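Local coordinates for superantigen-like protein SSL10 (Staphylococcus aureus subsp. aureus, PDB 6LWT), which probably blocks classical-pathway complement activation by binding the Fc region of human IgG, and probably also inhibits plasma clotting by binding prothrombin and a coagulation factor, at residues G38-R43 with Q52-G57; R66-L71 with V92-K97; P105-S110 with K120-Y125; T132-D137 with K181-V186; I162-G167 with K190-I195. All blocks are in the same frame, centred on the assembly; numbering follows the deposited sequence.

Interaction 1. Residues G38-R43 with Q52-G57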
# COMPACT_ATOMS: atom_id res chain seq x y z
N GLY A 38 -13.53 -17.54 -9.59
CA GLY A 38 -14.78 -16.78 -9.71
C GLY A 38 -14.55 -15.61 -10.66
O GLY A 38 -13.64 -15.66 -11.49
N LYS A 39 -15.34 -14.56 -10.51
CA LYS A 39 -15.24 -13.40 -11.40
C LYS A 39 -14.11 -12.44 -11.02
O LYS A 39 -13.48 -11.88 -11.90
CB LYS A 39 -16.59 -12.66 -11.52
CG LYS A 39 -17.49 -13.17 -12.65
CD LYS A 39 -16.80 -13.05 -14.02
CE LYS A 39 -17.75 -12.82 -15.19
NZ LYS A 39 -18.22 -14.09 -15.81
N ASN A 40 -13.84 -12.27 -9.73
CA ASN A 40 -12.93 -11.21 -9.27
C ASN A 40 -11.89 -11.61 -8.22
O ASN A 40 -11.52 -10.80 -7.36
CB ASN A 40 -13.72 -9.99 -8.80
CG ASN A 40 -14.92 -10.36 -7.97
OD1 ASN A 40 -14.80 -11.01 -6.95
ND2 ASN A 40 -16.10 -9.97 -8.43
N ASN A 41 -11.35 -12.83 -8.34
CA ASN A 41 -10.21 -13.23 -7.52
C ASN A 41 -9.12 -13.88 -8.36
O ASN A 41 -9.37 -14.36 -9.49
CB ASN A 41 -10.62 -14.18 -6.38
CG ASN A 41 -11.67 -13.59 -5.46
OD1 ASN A 41 -11.36 -12.89 -4.51
ND2 ASN A 41 -12.92 -13.90 -5.72
N LEU A 42 -7.92 -13.89 -7.81
CA LEU A 42 -6.84 -14.69 -8.31
C LEU A 42 -6.43 -15.63 -7.20
O LEU A 42 -6.52 -15.27 -6.01
CB LEU A 42 -5.65 -13.82 -8.67
CG LEU A 42 -5.83 -12.79 -9.78
CD1 LEU A 42 -4.52 -12.04 -9.98
CD2 LEU A 42 -6.29 -13.48 -11.05
N ARG A 43 -5.97 -16.82 -7.60
CA ARG A 43 -5.41 -17.79 -6.67
C ARG A 43 -4.06 -18.29 -7.11
O ARG A 43 -3.82 -18.59 -8.28
CB ARG A 43 -6.35 -18.98 -6.51
CG ARG A 43 -7.59 -18.66 -5.72
CD ARG A 43 -8.40 -19.94 -5.52
NE ARG A 43 -9.39 -19.75 -4.48
CZ ARG A 43 -10.14 -20.72 -3.95
NH1 ARG A 43 -10.03 -21.98 -4.38
NH2 ARG A 43 -11.01 -20.41 -3.01
N GLN A 52 -5.28 -16.10 -1.90
CA GLN A 52 -6.38 -15.59 -2.70
C GLN A 52 -6.37 -14.06 -2.68
O GLN A 52 -6.42 -13.43 -1.61
CB GLN A 52 -7.72 -16.12 -2.19
CG GLN A 52 -8.93 -15.55 -2.93
CD GLN A 52 -10.19 -16.40 -2.77
OE1 GLN A 52 -10.15 -17.61 -2.91
NE2 GLN A 52 -11.32 -15.75 -2.50
N VAL A 53 -6.34 -13.47 -3.87
CA VAL A 53 -6.31 -12.03 -4.05
C VAL A 53 -7.67 -11.60 -4.59
O VAL A 53 -8.10 -12.12 -5.62
CB VAL A 53 -5.25 -11.62 -5.10
CG1 VAL A 53 -5.14 -10.10 -5.18
CG2 VAL A 53 -3.91 -12.29 -4.81
N LEU A 54 -8.33 -10.69 -3.88
CA LEU A 54 -9.51 -9.99 -4.35
C LEU A 54 -9.09 -8.87 -5.29
O LEU A 54 -8.27 -8.02 -4.91
CB LEU A 54 -10.31 -9.43 -3.19
CG LEU A 54 -11.55 -8.58 -3.51
CD1 LEU A 54 -12.65 -9.43 -4.12
CD2 LEU A 54 -12.05 -7.88 -2.27
N LEU A 55 -9.64 -8.88 -6.50
CA LEU A 55 -9.44 -7.82 -7.47
C LEU A 55 -10.55 -6.77 -7.28
O LEU A 55 -11.70 -7.05 -7.57
CB LEU A 55 -9.46 -8.39 -8.89
CG LEU A 55 -8.44 -9.49 -9.21
CD1 LEU A 55 -8.71 -10.09 -10.59
CD2 LEU A 55 -7.01 -8.98 -9.13
N PRO A 56 -10.20 -5.55 -6.78
CA PRO A 56 -11.20 -4.46 -6.65
C PRO A 56 -11.92 -4.13 -7.96
O PRO A 56 -11.33 -4.26 -9.04
CB PRO A 56 -10.35 -3.25 -6.23
CG PRO A 56 -9.08 -3.80 -5.70
CD PRO A 56 -8.86 -5.13 -6.34
N GLY A 57 -13.19 -3.72 -7.86
CA GLY A 57 -14.04 -3.48 -9.05
C GLY A 57 -13.42 -2.55 -10.08
O GLY A 57 -13.60 -2.75 -11.29
O HOH W 1 -11.09 -12.85 -2.01
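R43 and Q52 form the polar side-chain link of this antiparallel hairpin, whose strand portions 41-43 and 52-54 run at 162° to each other. The guanidinium grips a single acceptor side-on: NE of R43 lies 2.8 Å and NH2 of R43 2.9 Å from Q52 OE1, which sits within 4° of the guanidinium plane. Q52 reaches there because its CG is anti to the backbone N (chi1 176°) and the chain beyond is extended. At the other end of its amide, NE2 donates to a water that in turn donates to N41 OD1, so both ends of the amide are engaged.

Among the backbone bonds, L42 and V53 form the hydrogen-bonded pair, each N to the other's O at 2.8 Å. L55 N adds a third bond to N40 O, beyond the last bridged pair, N41 with L54.

Apolar contact lies on the L42-V53 face. L42 and L55 cross at about a right angle, L42 CG being 4.0 Å from L55 CD1, while the CB atoms of L42 and V53 stand 4.2 Å apart.

Within the OB-fold domain, strand 32-37 borders R43 on one side, and strand 85-93 pairs in parallel with 49-54 on the other.

Interaction 2. Residues R66-L71 with V92-K97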
# COMPACT_ATOMS: atom_id res chain seq x y z
N ARG A 66 -7.94 -15.87 -17.87
CA ARG A 66 -8.08 -16.89 -16.83
C ARG A 66 -6.79 -17.35 -16.15
O ARG A 66 -6.85 -17.87 -15.03
CB ARG A 66 -8.88 -18.09 -17.35
CG ARG A 66 -10.38 -17.93 -17.15
CD ARG A 66 -11.18 -19.06 -17.76
NE ARG A 66 -11.21 -18.97 -19.23
CZ ARG A 66 -10.64 -19.81 -20.10
NH1 ARG A 66 -9.96 -20.89 -19.70
NH2 ARG A 66 -10.77 -19.57 -21.41
N SER A 67 -5.65 -17.21 -16.82
CA SER A 67 -4.36 -17.55 -16.21
C SER A 67 -3.31 -16.47 -16.48
O SER A 67 -3.33 -15.82 -17.53
CB SER A 67 -3.89 -18.95 -16.64
OG SER A 67 -3.21 -18.94 -17.87
N TYR A 68 -2.40 -16.29 -15.52
CA TYR A 68 -1.41 -15.21 -15.55
C TYR A 68 -0.05 -15.77 -15.20
O TYR A 68 0.04 -16.74 -14.44
CB TYR A 68 -1.78 -14.11 -14.54
CG TYR A 68 -3.12 -13.47 -14.85
CD1 TYR A 68 -4.30 -14.05 -14.39
CD2 TYR A 68 -3.20 -12.31 -15.61
CE1 TYR A 68 -5.53 -13.49 -14.69
CE2 TYR A 68 -4.43 -11.74 -15.91
CZ TYR A 68 -5.60 -12.34 -15.45
OH TYR A 68 -6.82 -11.78 -15.74
N GLU A 69 0.99 -15.16 -15.77
CA GLU A 69 2.38 -15.41 -15.41
C GLU A 69 3.07 -14.06 -15.19
O GLU A 69 2.62 -13.04 -15.70
CB GLU A 69 3.11 -16.18 -16.53
CG GLU A 69 2.52 -17.55 -16.84
CD GLU A 69 3.43 -18.40 -17.73
OE1 GLU A 69 4.10 -17.85 -18.64
OE2 GLU A 69 3.47 -19.64 -17.52
N GLY A 70 4.15 -14.08 -14.42
CA GLY A 70 4.99 -12.90 -14.18
C GLY A 70 4.35 -11.75 -13.42
O GLY A 70 4.74 -10.59 -13.61
N LEU A 71 3.38 -12.06 -12.55
CA LEU A 71 2.73 -11.05 -11.73
C LEU A 71 3.65 -10.64 -10.58
O LEU A 71 4.45 -11.44 -10.07
CB LEU A 71 1.42 -11.59 -11.13
CG LEU A 71 0.33 -12.03 -12.09
CD1 LEU A 71 -0.83 -12.57 -11.29
CD2 LEU A 71 -0.12 -10.88 -12.97
N VAL A 92 -1.62 -6.05 -7.22
CA VAL A 92 -1.11 -6.84 -8.35
C VAL A 92 -0.71 -5.93 -9.51
O VAL A 92 -1.51 -5.10 -9.93
CB VAL A 92 -2.18 -7.82 -8.89
CG1 VAL A 92 -1.60 -8.69 -10.00
CG2 VAL A 92 -2.73 -8.70 -7.77
N ILE A 93 0.50 -6.13 -10.01
CA ILE A 93 1.01 -5.48 -11.23
C ILE A 93 1.47 -6.54 -12.23
O ILE A 93 2.26 -7.44 -11.89
CB ILE A 93 2.19 -4.54 -10.92
CG1 ILE A 93 1.74 -3.41 -9.99
CG2 ILE A 93 2.77 -3.97 -12.22
CD1 ILE A 93 2.89 -2.68 -9.29
N GLN A 94 1.02 -6.43 -13.48
CA GLN A 94 1.31 -7.45 -14.50
C GLN A 94 2.71 -7.39 -15.07
O GLN A 94 3.31 -8.43 -15.30
CB GLN A 94 0.25 -7.43 -15.60
CG GLN A 94 -1.10 -7.91 -15.07
CD GLN A 94 -2.25 -7.79 -16.05
OE1 GLN A 94 -3.21 -7.06 -15.81
NE2 GLN A 94 -2.18 -8.54 -17.15
N ASN A 95 3.26 -6.21 -15.31
CA ASN A 95 4.62 -6.16 -15.87
C ASN A 95 5.48 -5.19 -15.11
O ASN A 95 5.62 -4.04 -15.50
CB ASN A 95 4.61 -5.84 -17.36
CG ASN A 95 4.18 -7.02 -18.20
OD1 ASN A 95 4.75 -8.12 -18.10
ND2 ASN A 95 3.16 -6.83 -19.04
N ASN A 96 6.01 -5.67 -13.99
CA ASN A 96 6.85 -4.84 -13.17
C ASN A 96 8.31 -5.23 -13.31
O ASN A 96 8.64 -6.35 -13.71
CB ASN A 96 6.40 -4.88 -11.70
CG ASN A 96 6.60 -3.55 -10.98
OD1 ASN A 96 7.21 -2.62 -11.52
ND2 ASN A 96 6.12 -3.46 -9.76
N LYS A 97 9.17 -4.29 -12.97
CA LYS A 97 10.60 -4.39 -13.16
C LYS A 97 11.22 -3.72 -11.95
O LYS A 97 10.64 -2.76 -11.43
CB LYS A 97 10.90 -3.66 -14.47
CG LYS A 97 12.34 -3.31 -14.81
CD LYS A 97 12.34 -2.77 -16.23
CE LYS A 97 13.67 -2.18 -16.66
NZ LYS A 97 13.45 -1.09 -17.66
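G70 and L71 lie against Q94 where the chain turns a corner, and no hydrogen bond joins the two segments: the backbones come closest with the CA atoms of L71 and Q94 4.8 Å apart. The corner is a G1 beta bulge of the OB-fold barrel, in which G70 (phi 66°) and L71 both face I32 of strand 32-37. Two carbonyl oxygens meet here, G70 O and Q94 O at 3.1 Å, a pair of acceptors that cannot bond to each other.

Side chains supply the cohesion. L71 and Q94 run side by side in the same direction. L71 CG is anti to its carbonyl carbon (chi1 -61°), which brings CD2 of L71 to 3.8 Å from Q94 CG. The Q94 amide stands at the edge of the Y68 ring, the two planes nearly perpendicular at 87°. Y68 OH is bonded to Q65 N, while L42 of strand 41-46 packs on both Y68 and L71. V92 crosses the L71 side chain at a slant and meets the same methyl, L71 CD2 to V92 CG1 being 4.0 Å.

Interaction 3. Residues P105-S110 with K120-Y125; sequences PILNIS and KGYPYY
L107 and Y122 anchor the inner face of an antiparallel beta hairpin in the beta-grasp domain, its strands 106-110 and 120-123 running at 155°. They form a hydrogen-bonded pair, with L107 N 2.7 Å from Y122 O and the return bond from Y122 N. On this tight face the side chains lie alongside each other, L107 CD2 being 3.9 Å from Y122 CE1. Y122 CG sits between its backbone N and carbonyl carbon (chi1 53°), and L107 O stands 4.0 Å above one face of the Y122 ring, towards the rim. I109 CG1 lies 4.0 Å from Y122 CE2, and Y148 of helix 133-148 bonds the phenol oxygen. L107 CB also meets Y124 CB.

The other side is looser and largely solvent-facing. Here I106 CD1 reaches P123 CG at 4.1 Å, and N108 faces G121, where the CA atoms approach to 3.9 Å. K120 is the exposed end of the L107-I109-Y122 face: its extended chain leads away from the partner strand, and its backbone bond is the longest of the five, K120 N to I109 O 3.2 Å.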
# COMPACT_ATOMS: atom_id res chain seq x y z
N PRO A 105 11.65 10.15 -4.49
CA PRO A 105 10.90 11.36 -4.12
C PRO A 105 11.24 11.82 -2.72
O PRO A 105 11.60 11.01 -1.86
CB PRO A 105 9.43 10.90 -4.14
CG PRO A 105 9.50 9.42 -3.97
CD PRO A 105 10.75 9.00 -4.71
N ILE A 106 11.06 13.11 -2.48
CA ILE A 106 11.28 13.66 -1.16
C ILE A 106 10.02 13.49 -0.31
O ILE A 106 8.95 13.95 -0.67
CB ILE A 106 11.70 15.13 -1.20
CG1 ILE A 106 12.94 15.31 -2.10
CG2 ILE A 106 11.94 15.63 0.21
CD1 ILE A 106 14.15 14.51 -1.67
N LEU A 107 10.21 12.84 0.84
CA LEU A 107 9.20 12.71 1.87
C LEU A 107 9.40 13.84 2.86
O LEU A 107 10.51 14.00 3.39
CB LEU A 107 9.35 11.36 2.56
CG LEU A 107 8.54 11.05 3.82
CD1 LEU A 107 7.07 11.28 3.60
CD2 LEU A 107 8.81 9.59 4.22
N ASN A 108 8.37 14.63 3.13
CA ASN A 108 8.49 15.67 4.14
C ASN A 108 7.44 15.50 5.22
O ASN A 108 6.27 15.22 4.91
CB ASN A 108 8.58 17.09 3.53
CG ASN A 108 7.28 17.62 2.95
OD1 ASN A 108 7.08 17.61 1.74
ND2 ASN A 108 6.42 18.15 3.80
N ILE A 109 7.87 15.68 6.47
CA ILE A 109 7.06 15.40 7.64
C ILE A 109 6.88 16.67 8.46
O ILE A 109 7.87 17.38 8.79
CB ILE A 109 7.72 14.36 8.60
CG1 ILE A 109 8.45 13.24 7.86
CG2 ILE A 109 6.68 13.80 9.59
CD1 ILE A 109 7.55 12.32 7.08
N SER A 110 5.62 16.95 8.80
CA SER A 110 5.28 17.98 9.76
C SER A 110 4.61 17.27 10.94
O SER A 110 3.55 16.65 10.77
CB SER A 110 4.33 18.98 9.14
OG SER A 110 3.76 19.77 10.17
N LYS A 120 10.83 18.56 8.18
CA LYS A 120 12.06 17.94 7.68
C LYS A 120 11.70 17.10 6.47
O LYS A 120 10.74 16.32 6.52
CB LYS A 120 12.70 17.09 8.78
CG LYS A 120 14.01 16.45 8.38
CD LYS A 120 14.63 15.57 9.48
CE LYS A 120 15.96 15.00 8.98
NZ LYS A 120 16.63 14.12 9.97
N GLY A 121 12.46 17.28 5.38
CA GLY A 121 12.30 16.50 4.17
C GLY A 121 13.51 15.62 3.92
O GLY A 121 14.65 16.05 4.15
N TYR A 122 13.29 14.42 3.41
CA TYR A 122 14.38 13.50 3.08
C TYR A 122 13.93 12.51 2.00
O TYR A 122 12.72 12.30 1.81
CB TYR A 122 14.88 12.78 4.33
CG TYR A 122 13.81 12.10 5.13
CD1 TYR A 122 13.44 10.77 4.86
CD2 TYR A 122 13.14 12.79 6.14
CE1 TYR A 122 12.43 10.14 5.60
CE2 TYR A 122 12.14 12.18 6.87
CZ TYR A 122 11.78 10.87 6.60
OH TYR A 122 10.76 10.32 7.37
N PRO A 123 14.89 11.92 1.25
CA PRO A 123 14.50 10.98 0.22
C PRO A 123 13.86 9.70 0.76
O PRO A 123 14.27 9.17 1.79
CB PRO A 123 15.82 10.66 -0.52
CG PRO A 123 16.75 11.76 -0.17
CD PRO A 123 16.33 12.24 1.19
N TYR A 124 12.85 9.24 0.04
CA TYR A 124 12.13 8.01 0.34
C TYR A 124 12.27 7.15 -0.90
O TYR A 124 11.84 7.56 -1.97
CB TYR A 124 10.66 8.30 0.61
CG TYR A 124 9.90 7.03 0.89
CD1 TYR A 124 9.98 6.41 2.13
CD2 TYR A 124 9.17 6.40 -0.13
CE1 TYR A 124 9.32 5.22 2.38
CE2 TYR A 124 8.52 5.20 0.10
CZ TYR A 124 8.58 4.61 1.36
OH TYR A 124 7.92 3.42 1.58
N TYR A 125 12.90 5.98 -0.76
CA TYR A 125 13.32 5.20 -1.91
C TYR A 125 12.27 4.17 -2.31
O TYR A 125 11.66 3.54 -1.45
CB TYR A 125 14.68 4.53 -1.63
CG TYR A 125 15.76 5.54 -1.37
CD1 TYR A 125 16.34 6.25 -2.41
CD2 TYR A 125 16.19 5.81 -0.07
CE1 TYR A 125 17.33 7.20 -2.17
CE2 TYR A 125 17.18 6.75 0.19
CZ TYR A 125 17.74 7.44 -0.87
OH TYR A 125 18.70 8.39 -0.62

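Interaction 4. Residues T132-D137 with K181-V186; sequences TLKELD and KYMGEV
K134 and M183 cross obliquely at the N-terminal end of helix 133-148, the central helix of the beta-grasp domain. Their chains meet along their length: K134 CB lies 3.4 Å from M183 O, CG meets CG, and K134 NZ comes 3.4 Å from M183 SD. K134 starts with CG opposite the backbone N (chi1 179°) and bends only at its last torsion, chi4 62°, which brings the ammonium beside the extended methionine. Its hydrogen-bonding partner is V89 O of strand 85-93, so the K134 side chain links the helix to a strand of the OB-fold domain.

L133 and Y182 instead lie side by side, pointing the same way, with L133 CD2 4.2 Å from Y182 CB. T132 pairs with V186 in a short antiparallel bridge, their CA atoms 4.3 Å apart, and it also serves as N-cap: T132 OG1 accepts from E135 N at 3.1 Å. The first turn is further tied to the loop outside the helix, where E185 O receives L133 N at 2.9 Å with an N-H...O angle of 160°.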
# COMPACT_ATOMS: atom_id res chain seq x y z
N THR A 132 1.76 -0.21 -6.59
CA THR A 132 0.37 0.04 -6.27
C THR A 132 0.24 1.10 -5.18
O THR A 132 1.11 1.22 -4.29
CB THR A 132 -0.41 -1.23 -5.85
OG1 THR A 132 0.23 -1.86 -4.72
CG2 THR A 132 -0.47 -2.21 -7.04
N LEU A 133 -0.86 1.83 -5.22
CA LEU A 133 -1.23 2.67 -4.08
C LEU A 133 -1.31 1.88 -2.78
O LEU A 133 -0.93 2.39 -1.73
CB LEU A 133 -2.51 3.46 -4.35
CG LEU A 133 -2.95 4.41 -3.22
CD1 LEU A 133 -1.96 5.55 -2.97
CD2 LEU A 133 -4.31 4.99 -3.52
N LYS A 134 -1.75 0.63 -2.86
CA LYS A 134 -1.75 -0.27 -1.71
C LYS A 134 -0.38 -0.40 -1.04
O LYS A 134 -0.25 -0.26 0.19
CB LYS A 134 -2.21 -1.66 -2.16
CG LYS A 134 -2.22 -2.68 -1.05
CD LYS A 134 -2.30 -4.09 -1.61
CE LYS A 134 -2.50 -5.09 -0.50
NZ LYS A 134 -3.77 -4.87 0.24
N GLU A 135 0.64 -0.71 -1.84
CA GLU A 135 1.99 -0.94 -1.32
C GLU A 135 2.60 0.36 -0.80
O GLU A 135 3.26 0.37 0.24
CB GLU A 135 2.89 -1.55 -2.41
CG GLU A 135 4.28 -1.88 -1.90
CD GLU A 135 5.19 -2.56 -2.92
OE1 GLU A 135 4.70 -3.14 -3.91
OE2 GLU A 135 6.42 -2.53 -2.69
N LEU A 136 2.37 1.45 -1.53
CA LEU A 136 2.89 2.75 -1.12
C LEU A 136 2.24 3.20 0.18
O LEU A 136 2.93 3.58 1.13
CB LEU A 136 2.71 3.78 -2.23
CG LEU A 136 3.43 5.12 -2.02
CD1 LEU A 136 4.89 4.95 -1.62
CD2 LEU A 136 3.31 5.93 -3.29
N ASP A 137 0.92 3.08 0.25
CA ASP A 137 0.18 3.37 1.48
C ASP A 137 0.73 2.58 2.66
O ASP A 137 1.10 3.15 3.69
CB ASP A 137 -1.30 3.07 1.29
CG ASP A 137 -2.10 3.16 2.57
OD1 ASP A 137 -2.30 4.28 3.10
OD2 ASP A 137 -2.56 2.09 3.06
N LYS A 181 -11.34 -0.59 -2.50
CA LYS A 181 -11.57 -0.14 -3.88
C LYS A 181 -10.37 0.59 -4.51
O LYS A 181 -10.30 0.69 -5.74
CB LYS A 181 -12.83 0.75 -3.97
CG LYS A 181 -12.70 2.13 -3.34
CD LYS A 181 -13.95 2.97 -3.54
CE LYS A 181 -14.78 3.11 -2.28
NZ LYS A 181 -15.42 4.47 -2.22
N TYR A 182 -9.45 1.10 -3.67
CA TYR A 182 -8.26 1.81 -4.16
C TYR A 182 -6.97 1.00 -4.15
O TYR A 182 -5.93 1.52 -4.55
CB TYR A 182 -8.05 3.09 -3.32
CG TYR A 182 -9.25 4.01 -3.36
CD1 TYR A 182 -9.74 4.48 -4.58
CD2 TYR A 182 -9.89 4.44 -2.19
CE1 TYR A 182 -10.85 5.32 -4.63
CE2 TYR A 182 -10.99 5.29 -2.23
CZ TYR A 182 -11.48 5.71 -3.46
OH TYR A 182 -12.58 6.54 -3.54
N MET A 183 -7.04 -0.27 -3.74
CA MET A 183 -5.83 -1.07 -3.56
C MET A 183 -5.29 -1.68 -4.84
O MET A 183 -4.23 -2.30 -4.82
CB MET A 183 -6.07 -2.17 -2.52
CG MET A 183 -6.16 -1.62 -1.12
SD MET A 183 -6.49 -2.90 0.07
CE MET A 183 -6.38 -1.96 1.57
N GLY A 184 -5.98 -1.49 -5.96
CA GLY A 184 -5.48 -1.94 -7.24
C GLY A 184 -4.81 -0.89 -8.09
O GLY A 184 -4.09 -1.27 -9.01
N GLU A 185 -5.06 0.40 -7.81
CA GLU A 185 -4.46 1.57 -8.52
C GLU A 185 -2.94 1.40 -8.64
O GLU A 185 -2.30 1.15 -7.64
CB GLU A 185 -4.67 2.86 -7.72
CG GLU A 185 -6.01 3.58 -7.89
CD GLU A 185 -5.96 4.83 -8.77
OE1 GLU A 185 -7.05 5.31 -9.10
OE2 GLU A 185 -4.87 5.35 -9.14
N VAL A 186 -2.38 1.63 -9.83
CA VAL A 186 -0.94 1.46 -10.07
C VAL A 186 -0.32 2.82 -10.34
O VAL A 186 -0.85 3.59 -11.14
CB VAL A 186 -0.66 0.53 -11.27
CG1 VAL A 186 0.84 0.44 -11.56
CG2 VAL A 186 -1.23 -0.86 -11.01

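Interaction 5. Residues I162-G167 with K190-I195; sequences ISLKDG and KQIKDI
S163 O faces two successive residues of the opposite strand, K193 and D194, which makes this a classic beta bulge. It accepts a short bond from K193 N, 2.7 Å, and a weak one from D194 N at 3.4 Å. Through the bulge the register slips by one: S163 pairs with D194, but L164 pairs with I192. In the other direction S163 N donates to D194 O at 2.9 Å, almost straight, with an N-H...O angle of 169°.

K165 follows in a type I turn from L164 to G167 and binds twice to the backbone before strand 192-198. Its N donates to Q191 O at 2.7 Å. Its side chain, extended beyond CG, passes alongside Q191 O and ends with NZ 2.8 Å from K190 O.

I162, I192 and I195 gather under L136 and L140 of helix 133-148. I162 and I195 lie side by side, whereas I162 and I192 are inclined to one another, their CG2 atoms 3.9 Å apart. Separately, L164 CD2 meets I192 CG1 at the same distance, beside I187 of strand 186-188.

On the sheet face opposite I162 and I195, a water joins S163 OG to D194 OD1. Beyond the strand end, in the turn, the K165 charge is met across this contact by a carbonyl dipole and not by a carboxylate, so the link is a hydrogen bond rather than a salt bridge.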
# COMPACT_ATOMS: atom_id res chain seq x y z
N ILE A 162 0.48 12.24 -1.64
CA ILE A 162 1.45 11.80 -2.64
C ILE A 162 1.17 12.59 -3.93
O ILE A 162 0.11 12.42 -4.54
CB ILE A 162 1.32 10.28 -2.88
CG1 ILE A 162 1.56 9.49 -1.58
CG2 ILE A 162 2.27 9.82 -3.98
CD1 ILE A 162 0.87 8.14 -1.56
N SER A 163 2.12 13.42 -4.35
CA SER A 163 1.96 14.22 -5.54
C SER A 163 2.83 13.69 -6.67
O SER A 163 4.00 13.30 -6.47
CB SER A 163 2.29 15.68 -5.23
OG SER A 163 1.35 16.17 -4.27
N LEU A 164 2.25 13.70 -7.86
CA LEU A 164 2.92 13.29 -9.07
C LEU A 164 3.37 14.52 -9.86
O LEU A 164 2.85 15.63 -9.67
CB LEU A 164 2.04 12.39 -9.93
CG LEU A 164 1.37 11.15 -9.29
CD1 LEU A 164 0.77 10.27 -10.37
CD2 LEU A 164 2.31 10.40 -8.37
N LYS A 165 4.35 14.33 -10.73
CA LYS A 165 4.91 15.44 -11.50
C LYS A 165 3.90 16.22 -12.35
O LYS A 165 4.06 17.43 -12.54
CB LYS A 165 6.09 14.94 -12.34
CG LYS A 165 7.30 14.73 -11.46
CD LYS A 165 8.37 13.87 -12.10
CE LYS A 165 9.40 13.56 -11.05
NZ LYS A 165 10.48 12.73 -11.62
N ASP A 166 2.85 15.55 -12.83
CA ASP A 166 1.84 16.22 -13.65
C ASP A 166 0.76 16.94 -12.84
O ASP A 166 -0.18 17.45 -13.42
CB ASP A 166 1.22 15.25 -14.68
CG ASP A 166 0.26 14.22 -14.06
OD1 ASP A 166 0.09 14.16 -12.83
OD2 ASP A 166 -0.31 13.45 -14.85
N GLY A 167 0.88 16.95 -11.52
CA GLY A 167 -0.09 17.60 -10.67
C GLY A 167 -1.13 16.65 -10.07
O GLY A 167 -1.84 17.05 -9.14
N LYS A 190 8.58 6.73 -10.95
CA LYS A 190 9.35 7.91 -11.39
C LYS A 190 8.51 9.19 -11.50
O LYS A 190 9.08 10.28 -11.55
CB LYS A 190 9.98 7.63 -12.76
CG LYS A 190 8.98 7.60 -13.91
CD LYS A 190 9.64 7.61 -15.29
CE LYS A 190 8.77 7.09 -16.41
NZ LYS A 190 7.45 7.77 -16.55
N GLN A 191 7.19 9.05 -11.59
CA GLN A 191 6.28 10.18 -11.59
C GLN A 191 6.04 10.81 -10.23
O GLN A 191 5.53 11.93 -10.18
CB GLN A 191 4.95 9.81 -12.27
CG GLN A 191 5.10 9.59 -13.78
CD GLN A 191 5.76 10.80 -14.49
OE1 GLN A 191 5.13 11.84 -14.68
NE2 GLN A 191 7.03 10.66 -14.86
N ILE A 192 6.43 10.15 -9.14
CA ILE A 192 6.16 10.69 -7.82
C ILE A 192 7.12 11.86 -7.59
O ILE A 192 8.34 11.70 -7.70
CB ILE A 192 6.28 9.63 -6.71
CG1 ILE A 192 5.37 8.43 -7.00
CG2 ILE A 192 5.92 10.24 -5.36
CD1 ILE A 192 5.65 7.23 -6.13
N LYS A 193 6.56 13.01 -7.29
CA LYS A 193 7.34 14.25 -7.08
C LYS A 193 7.71 14.33 -5.62
O LYS A 193 8.88 14.41 -5.27
CB LYS A 193 6.52 15.48 -7.53
CG LYS A 193 7.22 16.84 -7.35
CD LYS A 193 6.25 18.02 -7.52
CE LYS A 193 6.29 18.64 -8.91
NZ LYS A 193 7.22 19.81 -8.98
N ASP A 194 6.70 14.31 -4.74
CA ASP A 194 6.95 14.40 -3.31
C ASP A 194 5.80 13.78 -2.53
O ASP A 194 4.74 13.50 -3.10
CB ASP A 194 7.20 15.86 -2.88
CG ASP A 194 6.16 16.82 -3.41
OD1 ASP A 194 4.99 16.60 -3.14
OD2 ASP A 194 6.52 17.78 -4.12
N ILE A 195 6.05 13.56 -1.25
CA ILE A 195 5.12 12.95 -0.32
C ILE A 195 5.09 13.84 0.93
O ILE A 195 6.09 13.94 1.63
CB ILE A 195 5.55 11.51 0.05
CG1 ILE A 195 5.70 10.63 -1.22
CG2 ILE A 195 4.55 10.88 0.97
CD1 ILE A 195 6.45 9.35 -0.99
O HOH W 2 2.77 16.00 -2.00

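How the interactions relate
Interactions 1 and 2 belong to the OB-fold domain and share its barrel interior: L42 CD2 touches Y68 CE1 at 3.7 Å, and V53 CG1 meets V92 CG2 at 3.8 Å. Interactions 3 and 5 lie in one sheet of the beta-grasp domain, their centres about 12 Å apart, where N108 N approaches I195 O at 2.8 Å, a probable hydrogen bond between strands 106-110 and 192-198. Interaction 4, its centre about 5 Å from the chain centre, bridges the halves. I93 packs on T132 and V186, P56 on G184, and L136 on both I162 and I192. By contrast, interactions 1 and 3 lie on opposite sides of the chain's centre, with centres about 34 Å apart.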